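Local coordinates for type 3 secretion system chaperone PscG (Pseudomonas aeruginosa, PDB 2UWJ), which acts with PscE as a cytoplasmic chaperone that keeps the type III secretion needle protein PscF from polymerising too early and is required for needle assembly, at residues 8-13 and 30-35; 44-49 and 71-76; 85-90 and 107-112. One frame throughout, in Å; residues are numbered along the deposited sequence.

Interaction 1 (8-13 and 30-35); sequences ELAELA and EWLERL
Leu-9 meets the six-membered ring of Trp-31, with the two side chains running at about a right angle to each other. The contact is carried by Leu-9 CB, 3.7 Å from Trp-31 CZ3; Leu-9 CD1 is modelled near CZ3 and CH2, but too close for carbons, so that approach is doubtful. Trp-31 CG lies anti to the backbone N (chi1 171°), which directs the indole toward helix 4-17. Within its own segment, Trp-31 takes Leu-35 CD1 over one ring face, 3.5 Å above the plane and displaced toward the rim. Beyond the contact, Leu-9 also packs on Leu-27 of the PscE chain, and the nearest atom of the Trp-31 side chain is about 3 Å from a bound nickel ion.

Helices 4-17 and 22-34 form a hairpin of two antiparallel helices joined by a short connection, consistent with the protein's place in the TPR clan. The next residue, Ala-10, marks the nearest backbone approach, its CA 7.6 Å from Leu-32 CA. Its CB touches the Leu-32 branch ending in CD1 at 3.9 Å, and that methyl is also 4.2 Å from Ala-10 CA. Leu-32 packs in addition on Ile-6 of helix 4-17 and on Ile-44 of helix 38-51.

Interaction 2 (44-49 and 71-76); sequences IRISSL and EPWFAL
Ile-46 uses two branches on two aromatic neighbours. Its CG2 lies 3.4 Å from Trp-73 CB and 3.8 Å from Trp-73 CG, at the root of the indole, whereas CD1, at the end of the other branch, is 3.6 Å from both Phe-74 CE1 and Phe-74 CZ. The Ile-46 and Phe-74 side chains cross at about a right angle. Further along the indole, Ser-47 OG is 3.5 Å from Trp-73 CH2 on the benzo ring.

With chi1 at -71°, Ile-46 CG2 stands anti to the backbone N and faces the indole root, while CG1, anti to the carbonyl carbon, carries CD1 to Phe-74. The segment axes come within 10.5 Å at 20°, so helices 38-51 and 71-80, not adjacent in sequence, run nearly parallel near the chain's centre, joined by these side chains, consistent with the stacked helices of a TPR-clan protein. Phe-61 lies against Ile-46, and Glu-71 OE2 sits in plane at the Phe-74 ring edge while hydrogen-bonded to Asn-65. Another protein chain packs on both Ser-47 and Trp-73.

The buried Ser-47 hydroxyl has its hydrogen-bond partner in Ser-17 OG, not in the indole, and the contact probably rests on apolar and van der Waals packing.

Interaction 3 (85-90 and 107-112); sequences AALDRR and AGMRAQ
Asp-88 and Arg-110 mark the closest backbone approach, CA to CA 7.6 Å, between two helical segments: 85-90 on helix 84-95 and 107-112 on helix 100-113. These last two helices form the C-terminal helical hairpin, consistent with the TPR clan. The gap is spanned by an apolar pair, and by Arg-110 reaching the backbone and, through water, the carboxylate of Asp-88.

The apolar pair is Leu-87 with Met-109. The terminal methyl Met-109 CE comes up to both branches of the leucine, at 4.1 Å from Leu-87 CD1 and likewise from CD2. Met-109 gets there as an extended chain, with CG anti to the backbone N. Helix 71-80 borders this side, with Ala-75 against Leu-87 and Trp-79 against Met-109.

Arg-110 bends at chi3 (-74°), bringing its guanidinium to the Asp-88 backbone. Its NH2 is 2.9 Å from Asp-88 O, near the guanidinium plane, but the angle is too poor for a hydrogen bond. A water joins the pair instead, donating to Asp-88 OD1 at 2.6 Å and accepting from Arg-110 NE at 2.7 Å.

Asp-88 OD1 and Arg-110 NH2 remain 4.6 Å apart, so the opposite charges make no direct salt bridge. They may still attract, and the bridging water supplies the directional part of this partly buried contact.

How the interactions relate
From the N terminus, interaction 1 closes first, pairing helices 4-17 and 22-34 across 16 intervening residues. Interaction 2 then spans 21 residues, including helix 55-59, to bring helix 71-80 against helix 38-51; interaction 3 closes the last 16-residue connection near the C terminus. The three follow in series, without nesting or crossing. Interactions 1 and 3, their centres 31 Å apart, lie on opposite sides of the chain's centre and do not touch. Interaction 2 meets both: the Arg-45 NE to Glu-33 OE2 salt bridge (2.8 Å) links it to interaction 1, and that of Glu-71 OE1 with Arg-90 NH1 (2.8 Å) to interaction 3, tying successive helices into one array.

Interaction 1 (8-13 and 30-35)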
ATOM      1  N   GLU C   8       8.915  -8.397  -3.176  1.00 26.45           N
ATOM      2  CA  GLU C   8       9.510  -7.984  -1.915  1.00 27.57           C
ATOM      3  C   GLU C   8      10.911  -7.385  -2.091  1.00 26.80           C
ATOM      4  O   GLU C   8      11.290  -6.446  -1.377  1.00 23.59           O
ATOM      5  CB  GLU C   8       9.535  -9.168  -0.941  1.00 31.37           C
ATOM      6  CG  GLU C   8       8.091  -9.511  -0.554  1.00 44.57           C
ATOM      7  CD  GLU C   8       8.012 -10.730   0.307  1.00 55.70           C
ATOM      8  OE1 GLU C   8       7.812 -10.576   1.535  1.00 60.37           O
ATOM      9  OE2 GLU C   8       8.176 -11.832  -0.256  1.00 54.25           O
ATOM     10  N   LEU C   9      11.684  -7.931  -3.024  1.00 25.28           N
ATOM     11  CA  LEU C   9      13.031  -7.406  -3.278  1.00 25.38           C
ATOM     12  C   LEU C   9      12.877  -6.009  -3.871  1.00 24.09           C
ATOM     13  O   LEU C   9      13.639  -5.109  -3.523  1.00 23.18           O
ATOM     14  CB  LEU C   9      13.805  -8.270  -4.264  1.00 25.50           C
ATOM     15  CG  LEU C   9      14.452  -9.479  -3.577  1.00 31.62           C
ATOM     16  CD1 LEU C   9      14.867 -10.481  -4.663  1.00 35.73           C
ATOM     17  CD2 LEU C   9      15.670  -9.004  -2.742  1.00 26.77           C
ATOM     18  N   ALA C  10      11.900  -5.825  -4.761  1.00 24.75           N
ATOM     19  CA  ALA C  10      11.703  -4.467  -5.323  1.00 25.95           C
ATOM     20  C   ALA C  10      11.341  -3.472  -4.201  1.00 24.48           C
ATOM     21  O   ALA C  10      11.759  -2.302  -4.234  1.00 23.09           O
ATOM     22  CB  ALA C  10      10.587  -4.466  -6.400  1.00 24.08           C
ATOM     23  N   GLU C  11      10.528  -3.915  -3.242  1.00 22.14           N
ATOM     24  CA  GLU C  11      10.150  -3.036  -2.113  1.00 24.42           C
ATOM     25  C   GLU C  11      11.310  -2.769  -1.194  1.00 24.50           C
ATOM     26  O   GLU C  11      11.481  -1.629  -0.658  1.00 18.69           O
ATOM     27  CB  GLU C  11       9.015  -3.644  -1.276  1.00 31.42           C
ATOM     28  CG  GLU C  11       7.701  -3.802  -2.004  1.00 36.98           C
ATOM     29  CD  GLU C  11       6.625  -4.380  -1.062  1.00 48.67           C
ATOM     30  OE1 GLU C  11       6.355  -5.597  -1.131  1.00 54.85           O
ATOM     31  OE2 GLU C  11       6.082  -3.622  -0.228  1.00 47.29           O
ATOM     32  N   LEU C  12      12.126  -3.806  -0.955  1.00 22.85           N
ATOM     33  CA  LEU C  12      13.316  -3.602  -0.139  1.00 21.89           C
ATOM     34  C   LEU C  12      14.211  -2.563  -0.846  1.00 19.98           C
ATOM     35  O   LEU C  12      14.737  -1.670  -0.210  1.00 22.33           O
ATOM     36  CB  LEU C  12      14.117  -4.909   0.011  1.00 20.54           C
ATOM     37  CG  LEU C  12      13.564  -5.867   1.093  1.00 21.75           C
ATOM     38  CD1 LEU C  12      14.159  -7.317   0.864  1.00 19.62           C
ATOM     39  CD2 LEU C  12      13.897  -5.281   2.486  1.00 24.20           C
ATOM     40  N   ALA C  13      14.388  -2.693  -2.160  1.00 20.24           N
ATOM     41  CA  ALA C  13      15.257  -1.761  -2.881  1.00 23.14           C
ATOM     42  C   ALA C  13      14.734  -0.301  -2.773  1.00 23.11           C
ATOM     43  O   ALA C  13      15.515   0.647  -2.574  1.00 21.93           O
ATOM     44  CB  ALA C  13      15.360  -2.169  -4.365  1.00 21.05           C
ATOM     45  N   GLU C  30      19.093  -3.696 -11.342  1.00 21.71           N
ATOM     46  CA  GLU C  30      19.693  -4.384 -12.522  1.00 26.74           C
ATOM     47  C   GLU C  30      19.047  -5.755 -12.711  1.00 25.94           C
ATOM     48  O   GLU C  30      18.630  -6.142 -13.824  1.00 28.59           O
ATOM     49  CB  GLU C  30      21.209  -4.546 -12.336  1.00 25.33           C
ATOM     50  CG  GLU C  30      21.858  -3.287 -12.663  1.00 38.69           C
ATOM     51  CD  GLU C  30      23.372  -3.317 -12.448  1.00 49.95           C
ATOM     52  OE1 GLU C  30      23.932  -4.439 -12.439  1.00 48.16           O
ATOM     53  OE2 GLU C  30      23.961  -2.208 -12.315  1.00 48.69           O
ATOM     54  N   TRP C  31      18.914  -6.471 -11.611  1.00 25.50           N
ATOM     55  CA  TRP C  31      18.237  -7.787 -11.655  1.00 25.68           C
ATOM     56  C   TRP C  31      16.763  -7.643 -12.101  1.00 27.16           C
ATOM     57  O   TRP C  31      16.297  -8.427 -12.914  1.00 24.46           O
ATOM     58  CB  TRP C  31      18.362  -8.414 -10.277  1.00 27.55           C
ATOM     59  CG  TRP C  31      17.572  -9.642 -10.074  1.00 33.34           C
ATOM     60  CD1 TRP C  31      17.810 -10.895 -10.599  1.00 37.51           C
ATOM     61  CD2 TRP C  31      16.456  -9.773  -9.212  1.00 35.39           C
ATOM     62  NE1 TRP C  31      16.896 -11.794 -10.093  1.00 36.75           N
ATOM     63  CE2 TRP C  31      16.057 -11.126  -9.237  1.00 33.92           C
ATOM     64  CE3 TRP C  31      15.746  -8.868  -8.407  1.00 43.56           C
ATOM     65  CZ2 TRP C  31      14.990 -11.598  -8.500  1.00 41.87           C
ATOM     66  CZ3 TRP C  31      14.669  -9.334  -7.662  1.00 44.08           C
ATOM     67  CH2 TRP C  31      14.303 -10.696  -7.716  1.00 50.01           C
ATOM     68  N   LEU C  32      16.017  -6.641 -11.594  1.00 23.80           N
ATOM     69  CA  LEU C  32      14.627  -6.425 -12.019  1.00 23.34           C
ATOM     70  C   LEU C  32      14.569  -6.159 -13.535  1.00 23.43           C
ATOM     71  O   LEU C  32      13.620  -6.562 -14.213  1.00 24.97           O
ATOM     72  CB  LEU C  32      13.980  -5.237 -11.279  1.00 21.79           C
ATOM     73  CG  LEU C  32      13.649  -5.538  -9.814  1.00 24.96           C
ATOM     74  CD1 LEU C  32      13.347  -4.193  -9.127  1.00 23.31           C
ATOM     75  CD2 LEU C  32      12.419  -6.515  -9.731  1.00 25.75           C
ATOM     76  N   GLU C  33      15.561  -5.455 -14.061  1.00 23.66           N
ATOM     77  CA  GLU C  33      15.567  -5.217 -15.497  1.00 27.41           C
ATOM     78  C   GLU C  33      15.781  -6.559 -16.240  1.00 30.27           C
ATOM     79  O   GLU C  33      15.145  -6.817 -17.258  1.00 31.12           O
ATOM     80  CB  GLU C  33      16.633  -4.185 -15.853  1.00 30.20           C
ATOM     81  CG  GLU C  33      16.135  -2.761 -15.622  1.00 28.58           C
ATOM     82  CD  GLU C  33      17.215  -1.708 -15.769  1.00 34.92           C
ATOM     83  OE1 GLU C  33      18.373  -2.068 -16.071  1.00 32.92           O
ATOM     84  OE2 GLU C  33      16.910  -0.504 -15.581  1.00 33.64           O
ATOM     85  N   ARG C  34      16.645  -7.422 -15.725  1.00 33.06           N
ATOM     86  CA  ARG C  34      16.797  -8.734 -16.377  1.00 35.33           C
ATOM     87  C   ARG C  34      15.465  -9.478 -16.388  1.00 38.70           C
ATOM     88  O   ARG C  34      15.183 -10.249 -17.314  1.00 41.38           O
ATOM     89  CB  ARG C  34      17.802  -9.577 -15.635  1.00 36.33           C
ATOM     90  CG  ARG C  34      19.138  -9.005 -15.775  1.00 42.49           C
ATOM     91  CD  ARG C  34      20.136 -10.100 -15.987  1.00 51.80           C
ATOM     92  NE  ARG C  34      19.822 -10.962 -17.128  1.00 43.01           N
ATOM     93  CZ  ARG C  34      20.764 -11.561 -17.841  1.00 39.42           C
ATOM     94  NH1 ARG C  34      22.038 -11.368 -17.529  1.00 34.48           N
ATOM     95  NH2 ARG C  34      20.433 -12.343 -18.854  1.00 44.16           N
ATOM     96  N   LEU C  35      14.636  -9.234 -15.376  1.00 28.32           N
ATOM     97  CA  LEU C  35      13.349  -9.900 -15.274  1.00 29.38           C
ATOM     98  C   LEU C  35      12.229  -9.172 -16.011  1.00 32.77           C
ATOM     99  O   LEU C  35      11.082  -9.608 -15.981  1.00 35.84           O
ATOM    100  CB  LEU C  35      12.949 -10.065 -13.799  1.00 29.92           C
ATOM    101  CG  LEU C  35      13.892 -10.781 -12.830  1.00 42.24           C
ATOM    102  CD1 LEU C  35      13.184 -10.950 -11.510  1.00 43.10           C
ATOM    103  CD2 LEU C  35      14.277 -12.123 -13.358  1.00 43.65           C
TER

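Interaction 2 (44-49 and 71-76)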
ATOM      1  N   ILE C  44      13.403   2.735  -8.868  1.00 20.53           N
ATOM      2  CA  ILE C  44      14.470   2.531  -7.870  1.00 19.65           C
ATOM      3  C   ILE C  44      15.749   3.282  -8.224  1.00 19.50           C
ATOM      4  O   ILE C  44      16.353   3.948  -7.373  1.00 22.63           O
ATOM      5  CB  ILE C  44      14.776   0.990  -7.702  1.00 18.29           C
ATOM      6  CG1 ILE C  44      13.568   0.290  -7.000  1.00 17.93           C
ATOM      7  CG2 ILE C  44      16.064   0.790  -6.883  1.00 18.06           C
ATOM      8  CD1 ILE C  44      13.448  -1.304  -7.385  1.00 20.72           C
ATOM      9  N   ARG C  45      16.142   3.192  -9.483  1.00 21.78           N
ATOM     10  CA  ARG C  45      17.336   3.875  -9.982  1.00 24.81           C
ATOM     11  C   ARG C  45      17.196   5.375  -9.728  1.00 21.58           C
ATOM     12  O   ARG C  45      18.107   6.013  -9.220  1.00 23.53           O
ATOM     13  CB  ARG C  45      17.452   3.649 -11.502  1.00 23.41           C
ATOM     14  CG  ARG C  45      18.070   2.266 -11.917  1.00 23.21           C
ATOM     15  CD  ARG C  45      18.248   2.217 -13.414  1.00 26.00           C
ATOM     16  NE  ARG C  45      18.691   0.897 -13.882  1.00 30.50           N
ATOM     17  CZ  ARG C  45      19.939   0.447 -13.757  1.00 37.58           C
ATOM     18  NH1 ARG C  45      20.843   1.220 -13.168  1.00 35.49           N
ATOM     19  NH2 ARG C  45      20.301  -0.746 -14.251  1.00 33.87           N
ATOM     20  N   ILE C  46      16.049   5.926 -10.127  1.00 19.06           N
ATOM     21  CA  ILE C  46      15.815   7.375  -9.965  1.00 21.71           C
ATOM     22  C   ILE C  46      15.779   7.839  -8.474  1.00 25.18           C
ATOM     23  O   ILE C  46      16.411   8.837  -8.079  1.00 22.46           O
ATOM     24  CB  ILE C  46      14.538   7.769 -10.672  1.00 17.96           C
ATOM     25  CG1 ILE C  46      14.794   7.694 -12.187  1.00 20.35           C
ATOM     26  CG2 ILE C  46      14.118   9.218 -10.233  1.00 20.11           C
ATOM     27  CD1 ILE C  46      13.527   7.743 -13.063  1.00 22.39           C
ATOM     28  N   SER C  47      15.077   7.075  -7.646  1.00 24.03           N
ATOM     29  CA  SER C  47      14.992   7.396  -6.242  1.00 23.05           C
ATOM     30  C   SER C  47      16.395   7.344  -5.611  1.00 24.07           C
ATOM     31  O   SER C  47      16.781   8.241  -4.821  1.00 21.50           O
ATOM     32  CB  SER C  47      14.056   6.419  -5.513  1.00 18.39           C
ATOM     33  OG  SER C  47      14.074   6.671  -4.116  1.00 19.61           O
ATOM     34  N   SER C  48      17.160   6.312  -5.947  1.00 22.76           N
ATOM     35  CA  SER C  48      18.493   6.155  -5.377  1.00 22.09           C
ATOM     36  C   SER C  48      19.385   7.332  -5.796  1.00 23.13           C
ATOM     37  O   SER C  48      20.076   7.909  -4.964  1.00 24.58           O
ATOM     38  CB  SER C  48      19.162   4.873  -5.871  1.00 25.73           C
ATOM     39  OG  SER C  48      20.494   4.862  -5.399  1.00 23.43           O
ATOM     40  N   LEU C  49      19.350   7.682  -7.087  1.00 23.65           N
ATOM     41  CA  LEU C  49      20.169   8.800  -7.562  1.00 24.47           C
ATOM     42  C   LEU C  49      19.702  10.131  -6.943  1.00 23.71           C
ATOM     43  O   LEU C  49      20.515  10.904  -6.420  1.00 24.65           O
ATOM     44  CB  LEU C  49      20.135   8.865  -9.083  1.00 24.26           C
ATOM     45  CG  LEU C  49      20.916   7.739  -9.781  1.00 25.50           C
ATOM     46  CD1 LEU C  49      20.512   7.784 -11.268  1.00 25.30           C
ATOM     47  CD2 LEU C  49      22.496   7.930  -9.627  1.00 22.69           C
ATOM     48  N   GLU C  71       7.253  11.018 -13.346  1.00 18.49           N
ATOM     49  CA  GLU C  71       7.415  12.485 -13.553  1.00 24.33           C
ATOM     50  C   GLU C  71       7.669  13.322 -12.269  1.00 22.79           C
ATOM     51  O   GLU C  71       8.444  14.254 -12.317  1.00 22.11           O
ATOM     52  CB  GLU C  71       6.242  13.070 -14.344  1.00 22.21           C
ATOM     53  CG  GLU C  71       6.209  12.620 -15.817  1.00 25.64           C
ATOM     54  CD  GLU C  71       7.319  13.326 -16.615  1.00 31.40           C
ATOM     55  OE1 GLU C  71       7.430  14.566 -16.467  1.00 30.27           O
ATOM     56  OE2 GLU C  71       8.080  12.655 -17.331  1.00 29.44           O
ATOM     57  N   PRO C  72       6.976  13.020 -11.146  1.00 20.89           N
ATOM     58  CA  PRO C  72       7.245  13.818  -9.942  1.00 21.94           C
ATOM     59  C   PRO C  72       8.736  13.842  -9.551  1.00 23.98           C
ATOM     60  O   PRO C  72       9.204  14.845  -9.026  1.00 21.46           O
ATOM     61  CB  PRO C  72       6.392  13.135  -8.855  1.00 19.05           C
ATOM     62  CG  PRO C  72       5.144  12.634  -9.692  1.00 20.92           C
ATOM     63  CD  PRO C  72       5.820  12.099 -10.950  1.00 16.82           C
ATOM     64  N   TRP C  73       9.445  12.716  -9.743  1.00 20.81           N
ATOM     65  CA  TRP C  73      10.849  12.650  -9.406  1.00 19.25           C
ATOM     66  C   TRP C  73      11.640  13.643 -10.239  1.00 23.03           C
ATOM     67  O   TRP C  73      12.566  14.279  -9.701  1.00 19.55           O
ATOM     68  CB  TRP C  73      11.436  11.245  -9.630  1.00 19.63           C
ATOM     69  CG  TRP C  73      10.740  10.250  -8.793  1.00 19.98           C
ATOM     70  CD1 TRP C  73       9.595   9.540  -9.107  1.00 20.43           C
ATOM     71  CD2 TRP C  73      11.106   9.862  -7.468  1.00 22.99           C
ATOM     72  NE1 TRP C  73       9.236   8.721  -8.037  1.00 22.83           N
ATOM     73  CE2 TRP C  73      10.157   8.902  -7.027  1.00 26.72           C
ATOM     74  CE3 TRP C  73      12.155  10.232  -6.604  1.00 30.66           C
ATOM     75  CZ2 TRP C  73      10.240   8.307  -5.751  1.00 28.98           C
ATOM     76  CZ3 TRP C  73      12.226   9.628  -5.330  1.00 28.01           C
ATOM     77  CH2 TRP C  73      11.292   8.692  -4.928  1.00 25.05           C
ATOM     78  N   PHE C  74      11.313  13.794 -11.518  1.00 20.27           N
ATOM     79  CA  PHE C  74      12.047  14.770 -12.352  1.00 22.99           C
ATOM     80  C   PHE C  74      11.736  16.220 -11.881  1.00 22.63           C
ATOM     81  O   PHE C  74      12.659  17.044 -11.837  1.00 24.31           O
ATOM     82  CB  PHE C  74      11.733  14.572 -13.849  1.00 20.94           C
ATOM     83  CG  PHE C  74      11.957  13.142 -14.310  1.00 20.93           C
ATOM     84  CD1 PHE C  74      13.082  12.438 -13.891  1.00 20.29           C
ATOM     85  CD2 PHE C  74      11.022  12.497 -15.148  1.00 24.00           C
ATOM     86  CE1 PHE C  74      13.291  11.083 -14.303  1.00 25.87           C
ATOM     87  CE2 PHE C  74      11.220  11.164 -15.560  1.00 23.66           C
ATOM     88  CZ  PHE C  74      12.341  10.461 -15.141  1.00 24.79           C
ATOM     89  N   ALA C  75      10.472  16.518 -11.538  1.00 22.61           N
ATOM     90  CA  ALA C  75      10.137  17.852 -10.976  1.00 21.70           C
ATOM     91  C   ALA C  75      11.018  18.079  -9.691  1.00 27.39           C
ATOM     92  O   ALA C  75      11.598  19.157  -9.481  1.00 25.31           O
ATOM     93  CB  ALA C  75       8.667  17.903 -10.555  1.00 21.74           C
ATOM     94  N   LEU C  76      11.115  17.062  -8.840  1.00 22.62           N
ATOM     95  CA  LEU C  76      11.879  17.237  -7.575  1.00 20.85           C
ATOM     96  C   LEU C  76      13.347  17.530  -7.908  1.00 26.18           C
ATOM     97  O   LEU C  76      13.992  18.367  -7.228  1.00 24.79           O
ATOM     98  CB  LEU C  76      11.792  15.991  -6.671  1.00 19.09           C
ATOM     99  CG  LEU C  76      10.401  15.818  -5.970  1.00 23.63           C
ATOM    100  CD1 LEU C  76      10.292  14.425  -5.350  1.00 26.08           C
ATOM    101  CD2 LEU C  76      10.197  16.883  -4.927  1.00 24.20           C
TER

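Interaction 3 (85-90 and 107-112)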
ATOM      1  N   ALA C  85      12.099  27.522 -14.117  1.00 33.78           N
ATOM      2  CA  ALA C  85      11.186  27.542 -15.264  1.00 34.24           C
ATOM      3  C   ALA C  85      10.899  26.127 -15.798  1.00 29.05           C
ATOM      4  O   ALA C  85       9.795  25.848 -16.235  1.00 32.58           O
ATOM      5  CB  ALA C  85      11.764  28.418 -16.377  1.00 35.53           C
ATOM      6  N   ALA C  86      11.903  25.253 -15.804  1.00 31.48           N
ATOM      7  CA  ALA C  86      11.693  23.890 -16.275  1.00 29.01           C
ATOM      8  C   ALA C  86      10.701  23.233 -15.284  1.00 28.65           C
ATOM      9  O   ALA C  86       9.756  22.552 -15.720  1.00 31.60           O
ATOM     10  CB  ALA C  86      13.025  23.102 -16.314  1.00 29.94           C
ATOM     11  N   LEU C  87      10.919  23.434 -13.977  1.00 26.73           N
ATOM     12  CA  LEU C  87      10.040  22.882 -12.951  1.00 29.86           C
ATOM     13  C   LEU C  87       8.592  23.330 -13.195  1.00 31.91           C
ATOM     14  O   LEU C  87       7.636  22.523 -13.179  1.00 26.26           O
ATOM     15  CB  LEU C  87      10.450  23.346 -11.532  1.00 28.02           C
ATOM     16  CG  LEU C  87       9.462  22.945 -10.385  1.00 31.13           C
ATOM     17  CD1 LEU C  87       9.287  21.367 -10.328  1.00 23.44           C
ATOM     18  CD2 LEU C  87       9.994  23.447  -8.997  1.00 28.69           C
ATOM     19  N   ASP C  88       8.421  24.630 -13.421  1.00 31.00           N
ATOM     20  CA  ASP C  88       7.090  25.168 -13.624  1.00 32.49           C
ATOM     21  C   ASP C  88       6.423  24.579 -14.847  1.00 23.56           C
ATOM     22  O   ASP C  88       5.226  24.329 -14.818  1.00 30.37           O
ATOM     23  CB  ASP C  88       7.102  26.713 -13.721  1.00 37.71           C
ATOM     24  CG  ASP C  88       7.517  27.385 -12.408  1.00 52.25           C
ATOM     25  OD1 ASP C  88       7.377  26.752 -11.320  1.00 52.35           O
ATOM     26  OD2 ASP C  88       7.979  28.558 -12.460  1.00 49.79           O
ATOM     27  N   ARG C  89       7.157  24.383 -15.935  1.00 32.96           N
ATOM     28  CA  ARG C  89       6.542  23.781 -17.135  1.00 33.76           C
ATOM     29  C   ARG C  89       6.142  22.316 -16.839  1.00 35.26           C
ATOM     30  O   ARG C  89       5.057  21.855 -17.232  1.00 32.69           O
ATOM     31  CB  ARG C  89       7.499  23.769 -18.340  1.00 33.00           C
ATOM     32  CG  ARG C  89       7.771  25.162 -18.957  1.00 40.94           C
ATOM     33  CD  ARG C  89       8.594  25.056 -20.245  1.00 39.49           C
ATOM     34  NE  ARG C  89       9.942  24.502 -20.073  1.00 39.62           N
ATOM     35  CZ  ARG C  89      11.009  25.195 -19.674  1.00 41.71           C
ATOM     36  NH1 ARG C  89      10.905  26.499 -19.385  1.00 43.05           N
ATOM     37  NH2 ARG C  89      12.195  24.587 -19.586  1.00 37.37           N
ATOM     38  N   ARG C  90       7.029  21.565 -16.190  1.00 30.16           N
ATOM     39  CA  ARG C  90       6.690  20.174 -15.881  1.00 29.37           C
ATOM     40  C   ARG C  90       5.429  20.131 -14.990  1.00 29.11           C
ATOM     41  O   ARG C  90       4.469  19.386 -15.277  1.00 28.54           O
ATOM     42  CB  ARG C  90       7.891  19.459 -15.200  1.00 26.90           C
ATOM     43  CG  ARG C  90       7.663  17.928 -15.038  1.00 26.05           C
ATOM     44  CD  ARG C  90       8.917  17.224 -14.488  1.00 25.32           C
ATOM     45  NE  ARG C  90      10.147  17.510 -15.246  1.00 25.70           N
ATOM     46  CZ  ARG C  90      10.587  16.854 -16.331  1.00 28.54           C
ATOM     47  NH1 ARG C  90       9.921  15.826 -16.875  1.00 24.24           N
ATOM     48  NH2 ARG C  90      11.752  17.202 -16.868  1.00 23.30           N
ATOM     49  N   ALA C 107      -0.202  19.956  -8.243  1.00 34.38           N
ATOM     50  CA  ALA C 107      -0.881  21.078  -7.597  1.00 32.81           C
ATOM     51  C   ALA C 107      -0.263  21.304  -6.218  1.00 34.16           C
ATOM     52  O   ALA C 107       0.003  22.442  -5.819  1.00 32.82           O
ATOM     53  CB  ALA C 107      -2.386  20.785  -7.465  1.00 32.85           C
ATOM     54  N   GLY C 108      -0.020  20.229  -5.467  1.00 30.33           N
ATOM     55  CA  GLY C 108       0.577  20.424  -4.155  1.00 27.72           C
ATOM     56  C   GLY C 108       2.006  20.989  -4.192  1.00 33.24           C
ATOM     57  O   GLY C 108       2.366  21.884  -3.412  1.00 34.22           O
ATOM     58  N   MET C 109       2.838  20.510  -5.112  1.00 27.85           N
ATOM     59  CA  MET C 109       4.209  21.010  -5.108  1.00 30.79           C
ATOM     60  C   MET C 109       4.225  22.482  -5.591  1.00 36.39           C
ATOM     61  O   MET C 109       4.975  23.306  -5.089  1.00 31.95           O
ATOM     62  CB  MET C 109       5.125  20.147  -5.985  1.00 30.70           C
ATOM     63  CG  MET C 109       6.627  20.316  -5.587  1.00 30.25           C
ATOM     64  SD  MET C 109       7.634  19.598  -6.841  1.00 41.08           S
ATOM     65  CE  MET C 109       9.277  20.368  -6.347  1.00 35.92           C
ATOM     66  N   ARG C 110       3.384  22.792  -6.561  1.00 36.98           N
ATOM     67  CA  ARG C 110       3.311  24.159  -7.058  1.00 42.81           C
ATOM     68  C   ARG C 110       2.910  25.065  -5.901  1.00 44.66           C
ATOM     69  O   ARG C 110       3.495  26.131  -5.689  1.00 43.32           O
ATOM     70  CB  ARG C 110       2.281  24.250  -8.176  1.00 43.96           C
ATOM     71  CG  ARG C 110       1.861  25.665  -8.496  1.00 53.92           C
ATOM     72  CD  ARG C 110       1.296  25.718  -9.908  1.00 60.39           C
ATOM     73  NE  ARG C 110       2.370  25.612 -10.890  1.00 64.56           N
ATOM     74  CZ  ARG C 110       2.202  25.546 -12.213  1.00 66.60           C
ATOM     75  NH1 ARG C 110       0.967  25.568 -12.741  1.00 61.61           N
ATOM     76  NH2 ARG C 110       3.284  25.466 -13.009  1.00 54.44           N
ATOM     77  N   ALA C 111       1.916  24.630  -5.143  1.00 45.05           N
ATOM     78  CA  ALA C 111       1.446  25.405  -4.009  1.00 45.75           C
ATOM     79  C   ALA C 111       2.515  25.573  -2.938  1.00 48.62           C
ATOM     80  O   ALA C 111       2.663  26.643  -2.355  1.00 48.43           O
ATOM     81  CB  ALA C 111       0.205  24.760  -3.419  1.00 40.66           C
ATOM     82  N   GLN C 112       3.291  24.536  -2.676  1.00 45.17           N
ATOM     83  CA  GLN C 112       4.290  24.671  -1.643  1.00 48.52           C
ATOM     84  C   GLN C 112       5.548  25.399  -2.097  1.00 51.25           C
ATOM     85  O   GLN C 112       6.206  26.090  -1.314  1.00 47.86           O
ATOM     86  CB  GLN C 112       4.654  23.290  -1.091  1.00 46.45           C
ATOM     87  CG  GLN C 112       6.089  23.183  -0.645  1.00 48.03           C
ATOM     88  CD  GLN C 112       6.321  22.029   0.286  1.00 47.84           C
ATOM     89  OE1 GLN C 112       5.735  20.950   0.137  1.00 40.10           O
ATOM     90  NE2 GLN C 112       7.195  22.239   1.254  1.00 51.22           N
TER
HETATM   91  O   HOH W   1       5.005  26.194 -10.535  1.00 52.81           O